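Local coordinates for protein ABC transporter (Caldanaerobius, PDB 4G68) that probably binds xylan-derived sugars outside the cell as the solute-binding component of an ABC transporter in a xylan-degrading thermophile, at residues D350-P358 against E374-V382. Numbering follows the deposited sequence.
Sequences DYLIATGLP and EIQIMNNIV
E374 drives its carboxylate into the turn that follows helix 332-353, where G356 and A354 receive it. With CG anti to the backbone N (chi1 -179°) and the chain bent at chi2 (74°), the side chain brings the acid up against the G356 carbonyl. E374 OE2 comes to 2.7 Å from G356 O, a spacing that would fit a protonated acid. E374 OE1 sits against A354, 3.5 Å from A354 CB; A354 is the first residue past the helix, with positive phi. The aliphatic part of E374 is pressed too: its CG is 3.3 Å from Y351 O. Cut back to an alanine, this position would probably open a gap between A354, the Y351 ring edge and the G356 carbonyl, which would lose the acid group facing it.

E374 OE2 also lies in the plane of the Y351 ring, at its edge, 3.6 Å from Y351 CD1, with ring and carboxylate planes 54° apart. Further out, M378 SD makes an oblique Met-aromatic contact, 5.3 Å from the Y351 ring centroid.

In this solute-binding protein of the periplasmic-binding-protein clan, the turn leads from helix 332-353 into the short strand 357-358, which pairs antiparallel with strand 144-160, while helix 372-382 packs E374, I377, M378 and V382 against the turn and the strand.

The apolar side is carried by L357. Its CD1 meets V382 CG2 tip to tip at 4.0 Å, and its CD2 touches I377 CG2. L357 and M378 run antiparallel past each other, L357 CD2 4.1 Å from M378 CG. A154 of strand 144-160 touches both L357 and V382. P358 CD also comes to 3.7 Å from E374 OE2.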
ATOM      1  N   ASP C 350     -10.206  -8.855   3.965  1.00 21.89           N
ATOM      2  CA  ASP C 350      -9.440  -8.168   2.877  1.00 21.98           C
ATOM      3  C   ASP C 350      -9.618  -8.920   1.570  1.00 24.56           C
ATOM      4  O   ASP C 350      -9.941  -8.336   0.517  1.00 25.13           O
ATOM      5  CB  ASP C 350      -7.922  -8.184   3.200  1.00 22.91           C
ATOM      6  CG  ASP C 350      -7.458  -7.017   4.040  1.00 26.13           C
ATOM      7  OD1 ASP C 350      -8.264  -6.074   4.285  1.00 24.88           O
ATOM      8  OD2 ASP C 350      -6.244  -7.049   4.463  1.00 24.36           O
ATOM      9  N   TYR C 351      -9.388 -10.228   1.652  1.00 24.05           N
ATOM     10  CA  TYR C 351      -9.571 -11.152   0.525  1.00 26.72           C
ATOM     11  C   TYR C 351     -10.988 -11.094  -0.093  1.00 27.90           C
ATOM     12  O   TYR C 351     -11.129 -11.014  -1.335  1.00 28.56           O
ATOM     13  CB  TYR C 351      -9.249 -12.573   0.986  1.00 30.41           C
ATOM     14  CG  TYR C 351      -9.165 -13.619  -0.120  1.00 31.67           C
ATOM     15  CD1 TYR C 351      -8.533 -13.327  -1.337  1.00 35.38           C
ATOM     16  CD2 TYR C 351      -9.686 -14.892   0.066  1.00 35.95           C
ATOM     17  CE1 TYR C 351      -8.446 -14.267  -2.349  1.00 37.60           C
ATOM     18  CE2 TYR C 351      -9.598 -15.862  -0.936  1.00 37.03           C
ATOM     19  CZ  TYR C 351      -8.974 -15.542  -2.134  1.00 38.80           C
ATOM     20  OH  TYR C 351      -8.885 -16.492  -3.122  1.00 40.39           O
ATOM     21  N   LEU C 352     -12.013 -11.079   0.763  1.00 24.38           N
ATOM     22  CA  LEU C 352     -13.399 -11.093   0.311  1.00 26.10           C
ATOM     23  C   LEU C 352     -13.848  -9.775  -0.313  1.00 27.91           C
ATOM     24  O   LEU C 352     -14.549  -9.775  -1.323  1.00 28.47           O
ATOM     25  CB  LEU C 352     -14.322 -11.449   1.475  1.00 29.62           C
ATOM     26  CG  LEU C 352     -14.291 -12.940   1.842  1.00 30.24           C
ATOM     27  CD1 LEU C 352     -14.901 -13.188   3.218  1.00 31.50           C
ATOM     28  CD2 LEU C 352     -15.055 -13.704   0.759  1.00 29.02           C
ATOM     29  N   ILE C 353     -13.419  -8.664   0.278  1.00 24.78           N
ATOM     30  CA  ILE C 353     -13.818  -7.342  -0.148  1.00 23.98           C
ATOM     31  C   ILE C 353     -12.763  -6.530  -0.940  1.00 24.33           C
ATOM     32  O   ILE C 353     -13.063  -5.406  -1.368  1.00 27.38           O
ATOM     33  CB  ILE C 353     -14.451  -6.543   1.014  1.00 25.69           C
ATOM     34  CG1 ILE C 353     -13.374  -5.975   1.948  1.00 26.68           C
ATOM     35  CG2 ILE C 353     -15.450  -7.428   1.789  1.00 23.39           C
ATOM     36  CD1 ILE C 353     -13.945  -5.100   3.062  1.00 27.32           C
ATOM     37  N   ALA C 354     -11.561  -7.083  -1.124  1.00 20.06           N
ATOM     38  CA  ALA C 354     -10.487  -6.468  -1.934  1.00 20.75           C
ATOM     39  C   ALA C 354      -9.864  -5.172  -1.345  1.00 20.26           C
ATOM     40  O   ALA C 354      -9.279  -4.357  -2.055  1.00 19.53           O
ATOM     41  CB  ALA C 354     -10.905  -6.311  -3.419  1.00 17.40           C
ATOM     42  N   THR C 355      -9.972  -5.034  -0.027  1.00 21.97           N
ATOM     43  CA  THR C 355      -9.266  -3.978   0.713  1.00 23.19           C
ATOM     44  C   THR C 355      -7.808  -4.346   0.963  1.00 23.59           C
ATOM     45  O   THR C 355      -6.994  -3.485   1.336  1.00 20.46           O
ATOM     46  CB  THR C 355      -9.893  -3.686   2.112  1.00 23.82           C
ATOM     47  OG1 THR C 355     -10.070  -4.915   2.855  1.00 22.92           O
ATOM     48  CG2 THR C 355     -11.175  -2.907   1.992  1.00 22.88           C
ATOM     49  N   GLY C 356      -7.488  -5.630   0.799  1.00 22.84           N
ATOM     50  CA  GLY C 356      -6.094  -6.065   0.837  1.00 23.84           C
ATOM     51  C   GLY C 356      -5.832  -7.401   0.159  1.00 23.21           C
ATOM     52  O   GLY C 356      -6.755  -8.003  -0.403  1.00 19.10           O
ATOM     53  N   LEU C 357      -4.566  -7.814   0.157  1.00 22.19           N
ATOM     54  CA  LEU C 357      -4.199  -9.185  -0.209  1.00 22.62           C
ATOM     55  C   LEU C 357      -3.907  -9.992   1.080  1.00 22.19           C
ATOM     56  O   LEU C 357      -3.125  -9.518   1.933  1.00 22.97           O
ATOM     57  CB  LEU C 357      -2.988  -9.164  -1.118  1.00 21.36           C
ATOM     58  CG  LEU C 357      -3.297  -8.617  -2.513  1.00 24.99           C
ATOM     59  CD1 LEU C 357      -2.017  -8.085  -3.148  1.00 25.06           C
ATOM     60  CD2 LEU C 357      -4.021  -9.670  -3.388  1.00 26.63           C
ATOM     61  N   PRO C 358      -4.536 -11.193   1.238  1.00 22.53           N
ATOM     62  CA  PRO C 358      -4.478 -11.892   2.528  1.00 19.85           C
ATOM     63  C   PRO C 358      -3.076 -12.380   2.857  1.00 21.06           C
ATOM     64  O   PRO C 358      -2.340 -12.874   1.953  1.00 21.82           O
ATOM     65  CB  PRO C 358      -5.422 -13.100   2.319  1.00 21.67           C
ATOM     66  CG  PRO C 358      -5.459 -13.342   0.826  1.00 20.66           C
ATOM     67  CD  PRO C 358      -5.408 -11.918   0.265  1.00 22.53           C
ATOM     68  N   GLU C 374     -10.030  -8.940  -7.222  1.00 21.15           N
ATOM     69  CA  GLU C 374      -9.093  -9.497  -6.244  1.00 21.94           C
ATOM     70  C   GLU C 374      -8.252 -10.673  -6.776  1.00 20.31           C
ATOM     71  O   GLU C 374      -7.034 -10.753  -6.545  1.00 22.18           O
ATOM     72  CB  GLU C 374      -9.868  -9.950  -4.999  1.00 18.85           C
ATOM     73  CG  GLU C 374      -9.014 -10.547  -3.867  1.00 20.57           C
ATOM     74  CD  GLU C 374      -8.187  -9.527  -3.041  1.00 23.81           C
ATOM     75  OE1 GLU C 374      -8.032  -8.338  -3.426  1.00 24.30           O
ATOM     76  OE2 GLU C 374      -7.620  -9.963  -2.013  1.00 22.18           O
ATOM     77  N   ILE C 375      -8.937 -11.642  -7.377  1.00 21.87           N
ATOM     78  CA  ILE C 375      -8.326 -12.808  -8.015  1.00 22.13           C
ATOM     79  C   ILE C 375      -7.376 -12.354  -9.135  1.00 22.33           C
ATOM     80  O   ILE C 375      -6.219 -12.858  -9.311  1.00 22.85           O
ATOM     81  CB  ILE C 375      -9.431 -13.690  -8.615  1.00 23.20           C
ATOM     82  CG1 ILE C 375     -10.296 -14.248  -7.486  1.00 25.05           C
ATOM     83  CG2 ILE C 375      -8.852 -14.868  -9.392  1.00 24.88           C
ATOM     84  CD1 ILE C 375     -11.619 -14.825  -7.924  1.00 27.33           C
ATOM     85  N   GLN C 376      -7.843 -11.382  -9.885  1.00 21.76           N
ATOM     86  CA  GLN C 376      -7.050 -10.858 -11.011  1.00 22.76           C
ATOM     87  C   GLN C 376      -5.705 -10.248 -10.558  1.00 21.76           C
ATOM     88  O   GLN C 376      -4.641 -10.523 -11.165  1.00 17.42           O
ATOM     89  CB  GLN C 376      -7.875  -9.909 -11.891  1.00 23.71           C
ATOM     90  CG  GLN C 376      -7.257  -9.794 -13.293  1.00 27.08           C
ATOM     91  CD  GLN C 376      -7.996  -8.852 -14.219  1.00 30.17           C
ATOM     92  OE1 GLN C 376      -8.175  -9.139 -15.422  1.00 28.98           O
ATOM     93  NE2 GLN C 376      -8.462  -7.745 -13.660  1.00 27.97           N
ATOM     94  N   ILE C 377      -5.778  -9.435  -9.491  1.00 20.20           N
ATOM     95  CA  ILE C 377      -4.610  -8.886  -8.856  1.00 18.97           C
ATOM     96  C   ILE C 377      -3.676 -10.048  -8.538  1.00 20.64           C
ATOM     97  O   ILE C 377      -2.537 -10.030  -8.971  1.00 24.91           O
ATOM     98  CB  ILE C 377      -4.909  -7.986  -7.624  1.00 18.36           C
ATOM     99  CG1 ILE C 377      -5.550  -6.667  -8.084  1.00 18.04           C
ATOM    100  CG2 ILE C 377      -3.592  -7.660  -6.908  1.00 16.46           C
ATOM    101  CD1 ILE C 377      -6.169  -5.799  -6.971  1.00 19.90           C
ATOM    102  N   MET C 378      -4.148 -11.056  -7.798  1.00 21.40           N
ATOM    103  CA  MET C 378      -3.335 -12.257  -7.583  1.00 27.40           C
ATOM    104  C   MET C 378      -2.681 -12.807  -8.877  1.00 30.35           C
ATOM    105  O   MET C 378      -1.444 -12.955  -8.951  1.00 33.22           O
ATOM    106  CB  MET C 378      -4.171 -13.331  -6.911  1.00 25.00           C
ATOM    107  CG  MET C 378      -4.221 -13.180  -5.409  1.00 27.50           C
ATOM    108  SD  MET C 378      -5.091 -14.560  -4.598  1.00 28.30           S
ATOM    109  CE  MET C 378      -4.044 -15.876  -4.856  1.00 33.53           C
ATOM    110  N   ASN C 379      -3.511 -13.055  -9.889  1.00 32.83           N
ATOM    111  CA  ASN C 379      -3.095 -13.621 -11.194  1.00 31.80           C
ATOM    112  C   ASN C 379      -2.255 -12.755 -12.154  1.00 28.46           C
ATOM    113  O   ASN C 379      -1.231 -13.203 -12.685  1.00 28.60           O
ATOM    114  CB  ASN C 379      -4.359 -14.068 -11.929  1.00 34.77           C
ATOM    115  CG  ASN C 379      -5.003 -15.255 -11.267  1.00 33.36           C
ATOM    116  OD1 ASN C 379      -4.420 -15.868 -10.348  1.00 33.61           O
ATOM    117  ND2 ASN C 379      -6.189 -15.606 -11.732  1.00 34.15           N
ATOM    118  N   ASN C 380      -2.732 -11.559 -12.439  1.00 26.47           N
ATOM    119  CA  ASN C 380      -1.988 -10.631 -13.292  1.00 26.85           C
ATOM    120  C   ASN C 380      -0.795  -9.966 -12.632  1.00 23.62           C
ATOM    121  O   ASN C 380       0.094  -9.524 -13.360  1.00 26.13           O
ATOM    122  CB  ASN C 380      -2.897  -9.567 -13.868  1.00 24.34           C
ATOM    123  CG  ASN C 380      -3.914 -10.148 -14.856  1.00 32.94           C
ATOM    124  OD1 ASN C 380      -3.993 -11.386 -15.056  1.00 31.94           O
ATOM    125  ND2 ASN C 380      -4.735  -9.259 -15.446  1.00 28.17           N
ATOM    126  N   ILE C 381      -0.753  -9.874 -11.290  1.00 21.90           N
ATOM    127  CA  ILE C 381       0.350  -9.154 -10.632  1.00 21.28           C
ATOM    128  C   ILE C 381       1.209 -10.005  -9.707  1.00 22.40           C
ATOM    129  O   ILE C 381       2.461 -10.092  -9.867  1.00 23.73           O
ATOM    130  CB  ILE C 381      -0.114  -7.863  -9.846  1.00 21.52           C
ATOM    131  CG1 ILE C 381      -0.611  -6.773 -10.793  1.00 25.19           C
ATOM    132  CG2 ILE C 381       1.069  -7.255  -9.093  1.00 23.29           C
ATOM    133  CD1 ILE C 381      -2.091  -6.805 -11.058  1.00 22.03           C
ATOM    134  N   VAL C 382       0.568 -10.605  -8.713  1.00 20.49           N
ATOM    135  CA  VAL C 382       1.377 -11.242  -7.712  1.00 24.96           C
ATOM    136  C   VAL C 382       2.009 -12.590  -8.173  1.00 27.23           C
ATOM    137  O   VAL C 382       3.201 -12.798  -7.995  1.00 26.68           O
ATOM    138  CB  VAL C 382       0.647 -11.337  -6.357  1.00 25.91           C
ATOM    139  CG1 VAL C 382       1.610 -11.879  -5.312  1.00 22.47           C
ATOM    140  CG2 VAL C 382       0.172  -9.953  -5.903  1.00 21.62           C
TER